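Local coordinates for HD domain protein (PDB 4LRL) that binds deoxynucleoside triphosphates and a metal ion and probably hydrolyses dGTP and related nucleotides as an allosterically regulated HD-domain phosphohydrolase, at residues L125-H134 with F179-I187; V54-V64 with T166-V175. All coordinates share one frame; numbering follows the deposited sequence.

How the contacts relate
From the N terminus, the chain first runs through 54-64, then 125-134, then 166-175 and finally 179-187, and the two contacts therefore cross: contact 2 pairs the first segment with the third, contact 1 the second with the fourth. Contact 2 closes a loop of 101 residues and contact 1 one of 44, both loops without strand. Helices 167-175 and 179-187 follow each other in the chain, each taking a different partner. With centres 11 Å apart, the contacts also touch: Cys-129 and Leu-132 pack on Leu-58, and Phe-179 on Leu-172. Together they tie the helix that leads into the nickel ligand His-134, and helix 179-187, to the helix that reaches a bound dGTP.

Contact 1: L125-H134 with F179-I187; sequences LITLCAALLH and FPEKVASVI. With NI (nickel (II) ion), chain N.
The Phe-179 ring meets helix 125-133 partly through its rim: Cys-129 SG lies at the edge, 5.2 Å from the ring centroid and 89° off the ring normal, a sulfur-aromatic contact. Ile-126 N is also in the ring plane, whereas Ile-126 CA (3.7 Å from Phe-179 CZ) and Leu-125 CG approach obliquely. In the other flat group, the His-134 imidazole, ND1 donates to Ala-131 O at 2.8 Å, with that oxygen tilted out of the ring plane. Its NE2 coordinates the nickel ion at 2.2 Å.

Between these rings the packing is apolar and interlocked. Ile-126 is a knob among Phe-179, Lys-182, Val-183 and Val-186; with CG1 anti to the backbone N (chi1 -174°), its extended chain brings CD1 to 3.7 Å from Lys-182 CB. Val-183 is the reciprocal knob, CG2 facing Cys-129 CB and CG1 facing Leu-133 CD1 at 4.0 Å. Ala-130 CA and Val-183 CA are 5.6 Å apart, consistent with the small alanine letting the backbones close in. Ile-187 CD1 lies against Ala-130 O and His-134 CA.

His-90, Asp-135, Asp-207 and two waters complete the nickel coordination, the HD-domain metal centre. The helix axes cross at -62°, 9.0 Å apart; helix 194-200 adjoins Ala-130 and Val-186, while helices 87-108 and 53-60 pack against other residues of 125-134.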
loop_
_atom_site.group_PDB
_atom_site.type_symbol
_atom_site.label_atom_id
_atom_site.label_comp_id
_atom_site.label_asym_id
_atom_site.label_seq_id
_atom_site.Cartn_x
_atom_site.Cartn_y
_atom_site.Cartn_z
ATOM N N LEU C 125 -0.705 -12.740 -31.496
ATOM C CA LEU C 125 -2.151 -12.971 -31.449
ATOM C C LEU C 125 -2.531 -14.335 -30.873
ATOM O O LEU C 125 -3.415 -14.415 -30.028
ATOM C CB LEU C 125 -2.804 -12.745 -32.813
ATOM C CG LEU C 125 -4.322 -12.964 -32.872
ATOM C CD1 LEU C 125 -5.087 -12.157 -31.793
ATOM C CD2 LEU C 125 -4.842 -12.658 -34.270
ATOM N N ILE C 126 -1.860 -15.391 -31.322
ATOM C CA ILE C 126 -2.073 -16.727 -30.769
ATOM C C ILE C 126 -1.718 -16.806 -29.277
ATOM O O ILE C 126 -2.365 -17.529 -28.515
ATOM C CB ILE C 126 -1.311 -17.831 -31.580
ATOM C CG1 ILE C 126 -1.688 -19.228 -31.066
ATOM C CG2 ILE C 126 0.198 -17.617 -31.537
ATOM C CD1 ILE C 126 -0.963 -20.373 -31.754
ATOM N N THR C 127 -0.695 -16.059 -28.868
ATOM C CA THR C 127 -0.257 -16.063 -27.483
ATOM C C THR C 127 -1.289 -15.347 -26.595
ATOM O O THR C 127 -1.572 -15.800 -25.478
ATOM C CB THR C 127 1.147 -15.443 -27.325
ATOM O OG1 THR C 127 2.061 -16.063 -28.245
ATOM C CG2 THR C 127 1.673 -15.649 -25.917
ATOM N N LEU C 128 -1.853 -14.250 -27.105
ATOM C CA LEU C 128 -2.877 -13.503 -26.380
ATOM C C LEU C 128 -4.153 -14.323 -26.268
ATOM O O LEU C 128 -4.799 -14.350 -25.217
ATOM C CB LEU C 128 -3.151 -12.153 -27.051
ATOM C CG LEU C 128 -2.004 -11.147 -27.029
ATOM C CD1 LEU C 128 -2.327 -9.881 -27.824
ATOM C CD2 LEU C 128 -1.633 -10.822 -25.595
ATOM N N CYS C 129 -4.501 -15.009 -27.354
ATOM C CA CYS C 129 -5.675 -15.873 -27.354
ATOM C C CYS C 129 -5.534 -16.992 -26.324
ATOM O O CYS C 129 -6.409 -17.168 -25.476
ATOM C CB CYS C 129 -5.940 -16.423 -28.755
ATOM S SG CYS C 129 -6.563 -15.162 -29.878
ATOM N N ALA C 130 -4.422 -17.719 -26.376
ATOM C CA ALA C 130 -4.147 -18.767 -25.381
ATOM C C ALA C 130 -4.143 -18.248 -23.942
ATOM O O ALA C 130 -4.617 -18.939 -23.042
ATOM C CB ALA C 130 -2.869 -19.485 -25.686
ATOM N N ALA C 131 -3.629 -17.037 -23.732
ATOM C CA ALA C 131 -3.626 -16.425 -22.403
ATOM C C ALA C 131 -5.044 -16.145 -21.897
ATOM O O ALA C 131 -5.374 -16.434 -20.753
ATOM C CB ALA C 131 -2.820 -15.154 -22.412
ATOM N N LEU C 132 -5.883 -15.591 -22.765
ATOM C CA LEU C 132 -7.250 -15.283 -22.401
ATOM C C LEU C 132 -8.085 -16.542 -22.124
ATOM O O LEU C 132 -8.930 -16.566 -21.211
ATOM C CB LEU C 132 -7.898 -14.437 -23.495
ATOM C CG LEU C 132 -9.290 -13.897 -23.164
ATOM C CD1 LEU C 132 -9.232 -12.994 -21.912
ATOM C CD2 LEU C 132 -9.856 -13.168 -24.362
ATOM N N LEU C 133 -7.840 -17.585 -22.908
ATOM C CA LEU C 133 -8.696 -18.767 -22.901
ATOM C C LEU C 133 -8.174 -19.890 -22.021
ATOM O O LEU C 133 -8.817 -20.942 -21.938
ATOM C CB LEU C 133 -8.884 -19.288 -24.331
ATOM C CG LEU C 133 -9.585 -18.380 -25.342
ATOM C CD1 LEU C 133 -9.422 -18.954 -26.734
ATOM C CD2 LEU C 133 -11.061 -18.187 -24.978
ATOM N N HIS C 134 -7.034 -19.678 -21.357
ATOM C CA HIS C 134 -6.334 -20.780 -20.664
ATOM C C HIS C 134 -7.194 -21.538 -19.635
ATOM O O HIS C 134 -6.983 -22.712 -19.400
ATOM C CB HIS C 134 -4.998 -20.315 -20.044
ATOM C CG HIS C 134 -5.154 -19.553 -18.757
ATOM N ND1 HIS C 134 -5.753 -18.309 -18.686
ATOM C CD2 HIS C 134 -4.786 -19.865 -17.490
ATOM C CE1 HIS C 134 -5.752 -17.894 -17.432
ATOM N NE2 HIS C 134 -5.175 -18.818 -16.684
ATOM N N PHE C 179 -6.445 -22.079 -37.002
ATOM C CA PHE C 179 -6.155 -21.302 -35.798
ATOM C C PHE C 179 -6.658 -21.932 -34.492
ATOM O O PHE C 179 -5.933 -21.911 -33.492
ATOM C CB PHE C 179 -6.654 -19.861 -35.938
ATOM C CG PHE C 179 -5.989 -18.901 -35.002
ATOM C CD1 PHE C 179 -4.646 -18.574 -35.161
ATOM C CD2 PHE C 179 -6.705 -18.314 -33.968
ATOM C CE1 PHE C 179 -4.023 -17.683 -34.292
ATOM C CE2 PHE C 179 -6.099 -17.419 -33.099
ATOM C CZ PHE C 179 -4.755 -17.103 -33.255
ATOM N N PRO C 180 -7.889 -22.492 -34.491
ATOM C CA PRO C 180 -8.389 -23.129 -33.269
ATOM C C PRO C 180 -7.473 -24.232 -32.733
ATOM O O PRO C 180 -7.172 -24.239 -31.534
ATOM C CB PRO C 180 -9.736 -23.714 -33.704
ATOM C CG PRO C 180 -10.165 -22.852 -34.829
ATOM C CD PRO C 180 -8.904 -22.514 -35.563
ATOM N N GLU C 181 -7.021 -25.131 -33.616
ATOM C CA GLU C 181 -6.114 -26.224 -33.251
ATOM C C GLU C 181 -4.825 -25.662 -32.654
ATOM O O GLU C 181 -4.330 -26.141 -31.634
ATOM C CB GLU C 181 -5.823 -27.099 -34.480
ATOM C CG GLU C 181 -4.822 -28.233 -34.266
ATOM C CD GLU C 181 -3.410 -27.869 -34.709
ATOM O OE1 GLU C 181 -3.264 -27.105 -35.692
ATOM O OE2 GLU C 181 -2.447 -28.357 -34.078
ATOM N N LYS C 182 -4.289 -24.633 -33.303
ATOM C CA LYS C 182 -3.067 -23.975 -32.831
ATOM C C LYS C 182 -3.230 -23.353 -31.437
ATOM O O LYS C 182 -2.367 -23.531 -30.578
ATOM C CB LYS C 182 -2.579 -22.938 -33.847
ATOM C CG LYS C 182 -2.202 -23.525 -35.208
ATOM C CD LYS C 182 -1.530 -22.494 -36.105
ATOM C CE LYS C 182 -0.833 -23.176 -37.267
ATOM N NZ LYS C 182 -0.234 -22.207 -38.239
ATOM N N VAL C 183 -4.333 -22.642 -31.197
ATOM C CA VAL C 183 -4.597 -22.080 -29.860
ATOM C C VAL C 183 -4.633 -23.185 -28.787
ATOM O O VAL C 183 -4.055 -23.038 -27.708
ATOM C CB VAL C 183 -5.903 -21.240 -29.821
ATOM C CG1 VAL C 183 -6.247 -20.819 -28.396
ATOM C CG2 VAL C 183 -5.784 -20.018 -30.717
ATOM N N ALA C 184 -5.296 -24.293 -29.111
ATOM C CA ALA C 184 -5.445 -25.417 -28.198
ATOM C C ALA C 184 -4.103 -26.068 -27.895
ATOM O O ALA C 184 -3.848 -26.464 -26.756
ATOM C CB ALA C 184 -6.429 -26.438 -28.769
ATOM N N SER C 185 -3.246 -26.157 -28.916
ATOM C CA SER C 185 -1.903 -26.727 -28.790
ATOM C C SER C 185 -0.965 -25.940 -27.872
ATOM O O SER C 185 -0.009 -26.510 -27.331
ATOM C CB SER C 185 -1.257 -26.891 -30.173
ATOM O OG SER C 185 -0.904 -25.641 -30.745
ATOM N N VAL C 186 -1.224 -24.644 -27.705
ATOM C CA VAL C 186 -0.445 -23.830 -26.773
ATOM C C VAL C 186 -0.773 -24.269 -25.357
ATOM O O VAL C 186 0.115 -24.415 -24.521
ATOM C CB VAL C 186 -0.712 -22.301 -26.921
ATOM C CG1 VAL C 186 0.078 -21.512 -25.876
ATOM C CG2 VAL C 186 -0.342 -21.820 -28.302
ATOM N N ILE C 187 -2.061 -24.483 -25.111
ATOM C CA ILE C 187 -2.557 -24.886 -23.804
ATOM C C ILE C 187 -2.135 -26.316 -23.461
ATOM O O ILE C 187 -1.782 -26.599 -22.322
ATOM C CB ILE C 187 -4.097 -24.673 -23.714
ATOM C CG1 ILE C 187 -4.390 -23.179 -23.562
ATOM C CG2 ILE C 187 -4.701 -25.421 -22.536
ATOM C CD1 ILE C 187 -5.602 -22.721 -24.301
HETATM NI NI NI N . -5.183 -19.419 -14.557
HETATM O O HOH W 1 -5.929 -19.981 -12.328
HETATM O O HOH W 2 -4.812 -21.491 -14.160
#

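Contact 2: V54-V64 with T166-V175; sequences VILDLINSAEV and TEVYQILNRV. With DGT (2'-deoxyguanosine-5'-triphosphate), chain O.
Helix 54-60 and helix 167-175 run almost antiparallel, at 170° with axes 9.5 Å apart at closest approach; Leu-58 faces Val-168, and Val-54 faces Ile-171. Beyond Asn-60 the chain turns at Ser-61, the N-cap of helix 62-64; Ser-61 OG donates back to Leu-58 O.

Ile-171 and Leu-58 form the middle of the interface. Ile-171 CG2 lies 3.8 Å from Leu-58 CD2, and its CD1 reaches over the Asp-57 carbonyl. Leu-58 CD1 turns to Leu-172 CD2, and Val-54 CG2 meets Val-175 CG2 at 3.9 Å, the two valines crossing nearly at right angles.

The polar end is built on Glu-63. A bend at chi2 brings its carboxylate to the start of helix 167-175. There Glu-63 OE2 accepts from Glu-167 N at 3.2 Å (150° at the hydrogen), on the syn side. Glu-63 OE1 accepts from Val-168 N at 3.2 Å (136°), from above the carboxylate plane. The helix dipole would probably stabilise this negative charge. Thr-166, the N-cap, accepts from Tyr-169 N through OG1, which is also hydrogen-bonded, chiefly to the backbone O of Ile-160. Glu-167 reaches back over Ser-61 and Ala-62, and a water donates to both its OE2 and Asp-57 O. Asp-57 OD2 is bonded to Tyr-29, whose ring makes a cation-pi contact with Arg-174.

On another side of helix 54-60, Asn-60 OD1 accepts from dGTP N1 at 3.0 Å and from N2, consistent with guanine recognition, while Ile-59 CG2 touches O6. The arrangement is thus an antiparallel helix pair with side-chain capping at one end, bordering a dGTP site completed by Lys-38, Gln-65 and Arg-68 together with Arg-350 and Lys-354 of a second subunit.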
loop_
_atom_site.group_PDB
_atom_site.type_symbol
_atom_site.label_atom_id
_atom_site.label_comp_id
_atom_site.label_asym_id
_atom_site.label_seq_id
_atom_site.Cartn_x
_atom_site.Cartn_y
_atom_site.Cartn_z
ATOM N N VAL C 54 -10.199 -9.483 -32.437
ATOM C CA VAL C 54 -10.286 -10.887 -32.049
ATOM C C VAL C 54 -10.380 -11.033 -30.521
ATOM O O VAL C 54 -11.195 -11.810 -30.016
ATOM C CB VAL C 54 -9.083 -11.699 -32.598
ATOM C CG1 VAL C 54 -9.029 -13.096 -31.991
ATOM C CG2 VAL C 54 -9.150 -11.782 -34.114
ATOM N N ILE C 55 -9.549 -10.273 -29.803
ATOM C CA ILE C 55 -9.506 -10.312 -28.347
ATOM C C ILE C 55 -10.806 -9.763 -27.753
ATOM O O ILE C 55 -11.379 -10.378 -26.854
ATOM C CB ILE C 55 -8.268 -9.555 -27.789
ATOM C CG1 ILE C 55 -6.963 -10.160 -28.335
ATOM C CG2 ILE C 55 -8.289 -9.510 -26.252
ATOM C CD1 ILE C 55 -6.738 -11.644 -28.020
ATOM N N LEU C 56 -11.277 -8.626 -28.269
ATOM C CA LEU C 56 -12.528 -8.048 -27.795
ATOM C C LEU C 56 -13.687 -9.027 -27.980
ATOM O O LEU C 56 -14.507 -9.212 -27.071
ATOM C CB LEU C 56 -12.831 -6.719 -28.487
ATOM C CG LEU C 56 -14.130 -6.040 -28.018
ATOM C CD1 LEU C 56 -14.067 -5.672 -26.544
ATOM C CD2 LEU C 56 -14.464 -4.831 -28.856
ATOM N N ASP C 57 -13.734 -9.656 -29.156
ATOM C CA ASP C 57 -14.761 -10.654 -29.461
ATOM C C ASP C 57 -14.676 -11.870 -28.538
ATOM O O ASP C 57 -15.703 -12.402 -28.109
ATOM C CB ASP C 57 -14.674 -11.105 -30.922
ATOM C CG ASP C 57 -15.125 -10.038 -31.899
ATOM O OD1 ASP C 57 -15.787 -9.062 -31.484
ATOM O OD2 ASP C 57 -14.820 -10.187 -33.097
ATOM N N LEU C 58 -13.458 -12.311 -28.238
ATOM C CA LEU C 58 -13.283 -13.453 -27.343
ATOM C C LEU C 58 -13.779 -13.124 -25.940
ATOM O O LEU C 58 -14.480 -13.934 -25.329
ATOM C CB LEU C 58 -11.833 -13.940 -27.323
ATOM C CG LEU C 58 -11.364 -14.762 -28.535
ATOM C CD1 LEU C 58 -9.862 -15.024 -28.440
ATOM C CD2 LEU C 58 -12.127 -16.082 -28.691
ATOM N N ILE C 59 -13.433 -11.930 -25.450
ATOM C CA ILE C 59 -13.886 -11.453 -24.143
ATOM C C ILE C 59 -15.403 -11.415 -24.085
ATOM O O ILE C 59 -16.004 -11.820 -23.101
ATOM C CB ILE C 59 -13.307 -10.044 -23.823
ATOM C CG1 ILE C 59 -11.794 -10.148 -23.592
ATOM C CG2 ILE C 59 -14.038 -9.403 -22.622
ATOM C CD1 ILE C 59 -11.068 -8.827 -23.506
ATOM N N ASN C 60 -16.007 -10.941 -25.170
ATOM C CA ASN C 60 -17.446 -10.788 -25.268
ATOM C C ASN C 60 -18.198 -12.094 -25.505
ATOM O O ASN C 60 -19.427 -12.126 -25.373
ATOM C CB ASN C 60 -17.792 -9.768 -26.360
ATOM C CG ASN C 60 -17.614 -8.334 -25.897
ATOM O OD1 ASN C 60 -17.568 -8.050 -24.694
ATOM N ND2 ASN C 60 -17.526 -7.414 -26.853
ATOM N N SER C 61 -17.462 -13.157 -25.847
ATOM C CA SER C 61 -18.057 -14.452 -26.204
ATOM C C SER C 61 -18.721 -15.146 -25.005
ATOM O O SER C 61 -18.328 -14.916 -23.863
ATOM C CB SER C 61 -17.004 -15.378 -26.820
ATOM O OG SER C 61 -16.212 -15.986 -25.811
ATOM N N ALA C 62 -19.703 -16.006 -25.286
ATOM C CA ALA C 62 -20.525 -16.656 -24.259
ATOM C C ALA C 62 -19.730 -17.477 -23.248
ATOM O O ALA C 62 -20.032 -17.461 -22.057
ATOM C CB ALA C 62 -21.591 -17.532 -24.914
ATOM N N GLU C 63 -18.714 -18.183 -23.738
ATOM C CA GLU C 63 -17.930 -19.106 -22.934
ATOM C C GLU C 63 -16.962 -18.391 -21.987
ATOM O O GLU C 63 -16.624 -18.920 -20.933
ATOM C CB GLU C 63 -17.164 -20.075 -23.839
ATOM C CG GLU C 63 -18.038 -21.035 -24.644
ATOM C CD GLU C 63 -18.628 -20.400 -25.897
ATOM O OE1 GLU C 63 -18.114 -19.340 -26.328
ATOM O OE2 GLU C 63 -19.604 -20.962 -26.452
ATOM N N VAL C 64 -16.507 -17.201 -22.372
ATOM C CA VAL C 64 -15.646 -16.393 -21.519
ATOM C C VAL C 64 -16.501 -15.644 -20.490
ATOM O O VAL C 64 -16.124 -15.549 -19.328
ATOM C CB VAL C 64 -14.764 -15.423 -22.341
ATOM C CG1 VAL C 64 -13.980 -14.468 -21.439
ATOM C CG2 VAL C 64 -13.783 -16.207 -23.214
ATOM N N THR C 166 -19.380 -23.738 -30.206
ATOM C CA THR C 166 -19.080 -22.566 -29.374
ATOM C C THR C 166 -18.872 -21.267 -30.155
ATOM O O THR C 166 -18.463 -21.267 -31.313
ATOM C CB THR C 166 -17.873 -22.789 -28.420
ATOM O OG1 THR C 166 -16.656 -22.936 -29.172
ATOM C CG2 THR C 166 -18.109 -24.007 -27.509
ATOM N N GLU C 167 -19.172 -20.165 -29.479
ATOM C CA GLU C 167 -18.880 -18.816 -29.940
ATOM C C GLU C 167 -17.368 -18.608 -30.069
ATOM O O GLU C 167 -16.912 -17.944 -31.008
ATOM C CB GLU C 167 -19.468 -17.823 -28.937
ATOM C CG GLU C 167 -19.746 -16.424 -29.454
ATOM C CD GLU C 167 -20.769 -15.694 -28.588
ATOM O OE1 GLU C 167 -21.831 -16.286 -28.268
ATOM O OE2 GLU C 167 -20.513 -14.522 -28.232
ATOM N N VAL C 168 -16.601 -19.191 -29.142
ATOM C CA VAL C 168 -15.137 -19.055 -29.111
ATOM C C VAL C 168 -14.469 -19.651 -30.346
ATOM O O VAL C 168 -13.554 -19.046 -30.919
ATOM C CB VAL C 168 -14.522 -19.663 -27.820
ATOM C CG1 VAL C 168 -13.033 -19.962 -27.993
ATOM C CG2 VAL C 168 -14.744 -18.730 -26.635
ATOM N N TYR C 169 -14.940 -20.829 -30.755
ATOM C CA TYR C 169 -14.463 -21.467 -31.974
ATOM C C TYR C 169 -14.720 -20.577 -33.184
ATOM O O TYR C 169 -13.810 -20.336 -33.985
ATOM C CB TYR C 169 -15.150 -22.822 -32.188
ATOM C CG TYR C 169 -14.792 -23.485 -33.505
ATOM C CD1 TYR C 169 -13.719 -24.374 -33.592
ATOM C CD2 TYR C 169 -15.523 -23.218 -34.667
ATOM C CE1 TYR C 169 -13.381 -24.982 -34.794
ATOM C CE2 TYR C 169 -15.196 -23.827 -35.883
ATOM C CZ TYR C 169 -14.121 -24.704 -35.938
ATOM O OH TYR C 169 -13.785 -25.306 -37.129
ATOM N N GLN C 170 -15.962 -20.105 -33.313
ATOM C CA GLN C 170 -16.387 -19.336 -34.486
ATOM C C GLN C 170 -15.587 -18.050 -34.671
ATOM O O GLN C 170 -15.501 -17.522 -35.776
ATOM C CB GLN C 170 -17.886 -19.036 -34.429
ATOM C CG GLN C 170 -18.788 -20.269 -34.520
ATOM C CD GLN C 170 -18.625 -21.038 -35.827
ATOM O OE1 GLN C 170 -18.126 -20.505 -36.821
ATOM N NE2 GLN C 170 -19.056 -22.299 -35.831
ATOM N N ILE C 171 -15.008 -17.563 -33.576
ATOM C CA ILE C 171 -14.121 -16.408 -33.597
ATOM C C ILE C 171 -12.714 -16.826 -34.053
ATOM O O ILE C 171 -12.121 -16.209 -34.941
ATOM C CB ILE C 171 -14.079 -15.729 -32.206
ATOM C CG1 ILE C 171 -15.440 -15.080 -31.905
ATOM C CG2 ILE C 171 -12.937 -14.697 -32.118
ATOM C CD1 ILE C 171 -15.732 -14.883 -30.422
ATOM N N LEU C 172 -12.202 -17.885 -33.441
ATOM C CA LEU C 172 -10.869 -18.374 -33.724
ATOM C C LEU C 172 -10.733 -18.930 -35.144
ATOM O O LEU C 172 -9.752 -18.661 -35.828
ATOM C CB LEU C 172 -10.459 -19.418 -32.680
ATOM C CG LEU C 172 -10.319 -18.946 -31.224
ATOM C CD1 LEU C 172 -10.031 -20.136 -30.323
ATOM C CD2 LEU C 172 -9.251 -17.857 -31.038
ATOM N N ASN C 173 -11.727 -19.698 -35.574
ATOM C CA ASN C 173 -11.746 -20.283 -36.915
ATOM C C ASN C 173 -11.930 -19.209 -37.992
ATOM O O ASN C 173 -11.502 -19.378 -39.126
ATOM C CB ASN C 173 -12.838 -21.350 -36.995
ATOM C CG ASN C 173 -12.976 -21.956 -38.372
ATOM O OD1 ASN C 173 -12.158 -22.774 -38.801
ATOM N ND2 ASN C 173 -14.033 -21.574 -39.068
ATOM N N ARG C 174 -12.554 -18.099 -37.610
ATOM C CA ARG C 174 -12.652 -16.920 -38.455
ATOM C C ARG C 174 -11.286 -16.244 -38.624
ATOM O O ARG C 174 -11.050 -15.582 -39.635
ATOM C CB ARG C 174 -13.676 -15.946 -37.871
ATOM C CG ARG C 174 -14.069 -14.796 -38.771
ATOM C CD ARG C 174 -14.986 -13.840 -38.036
ATOM N NE ARG C 174 -15.031 -12.528 -38.678
ATOM C CZ ARG C 174 -15.627 -11.458 -38.152
ATOM N NH1 ARG C 174 -16.234 -11.541 -36.974
ATOM N NH2 ARG C 174 -15.617 -10.305 -38.807
ATOM N N VAL C 175 -10.386 -16.413 -37.653
ATOM C CA VAL C 175 -8.998 -15.958 -37.827
ATOM C C VAL C 175 -8.385 -16.702 -39.013
ATOM O O VAL C 175 -7.911 -16.089 -39.972
ATOM C CB VAL C 175 -8.127 -16.184 -36.560
ATOM C CG1 VAL C 175 -6.668 -15.801 -36.830
ATOM C CG2 VAL C 175 -8.676 -15.409 -35.360
HETATM P PG DGT O . -18.713 -0.066 -27.496
HETATM O O1G DGT O . -19.717 -0.428 -28.572
HETATM O O2G DGT O . -17.680 -1.133 -27.212
HETATM O O3G DGT O . -18.152 1.333 -27.658
HETATM O O3B DGT O . -19.605 -0.036 -26.151
HETATM P PB DGT O . -19.143 0.799 -24.853
HETATM O O1B DGT O . -17.654 1.026 -24.907
HETATM O O2B DGT O . -20.072 1.984 -24.704
HETATM O O3A DGT O . -19.513 -0.221 -23.652
HETATM P PA DGT O . -18.871 -1.685 -23.461
HETATM O O1A DGT O . -17.800 -1.957 -24.471
HETATM O O2A DGT O . -19.995 -2.679 -23.317
HETATM O "O5'" DGT O . -18.162 -1.526 -22.024
HETATM C "C5'" DGT O . -17.427 -0.344 -21.699
HETATM C "C4'" DGT O . -16.753 -0.491 -20.341
HETATM O "O4'" DGT O . -17.056 -1.761 -19.766
HETATM C "C3'" DGT O . -15.239 -0.421 -20.475
HETATM O "O3'" DGT O . -14.726 0.523 -19.518
HETATM C "C2'" DGT O . -14.731 -1.821 -20.173
HETATM C "C1'" DGT O . -15.852 -2.382 -19.310
HETATM N N9 DGT O . -15.999 -3.860 -19.350
HETATM C C8 DGT O . -15.850 -4.670 -18.290
HETATM N N7 DGT O . -16.064 -5.967 -18.616
HETATM C C5 DGT O . -16.361 -5.993 -19.921
HETATM C C6 DGT O . -16.695 -7.044 -20.899
HETATM O O6 DGT O . -16.749 -8.239 -20.537
HETATM N N1 DGT O . -16.937 -6.665 -22.163
HETATM C C2 DGT O . -16.887 -5.374 -22.561
HETATM N N2 DGT O . -17.142 -5.072 -23.853
HETATM N N3 DGT O . -16.588 -4.356 -21.709
HETATM C C4 DGT O . -16.319 -4.605 -20.403
HETATM O O HOH W 3 -18.067 -12.560 -29.200
#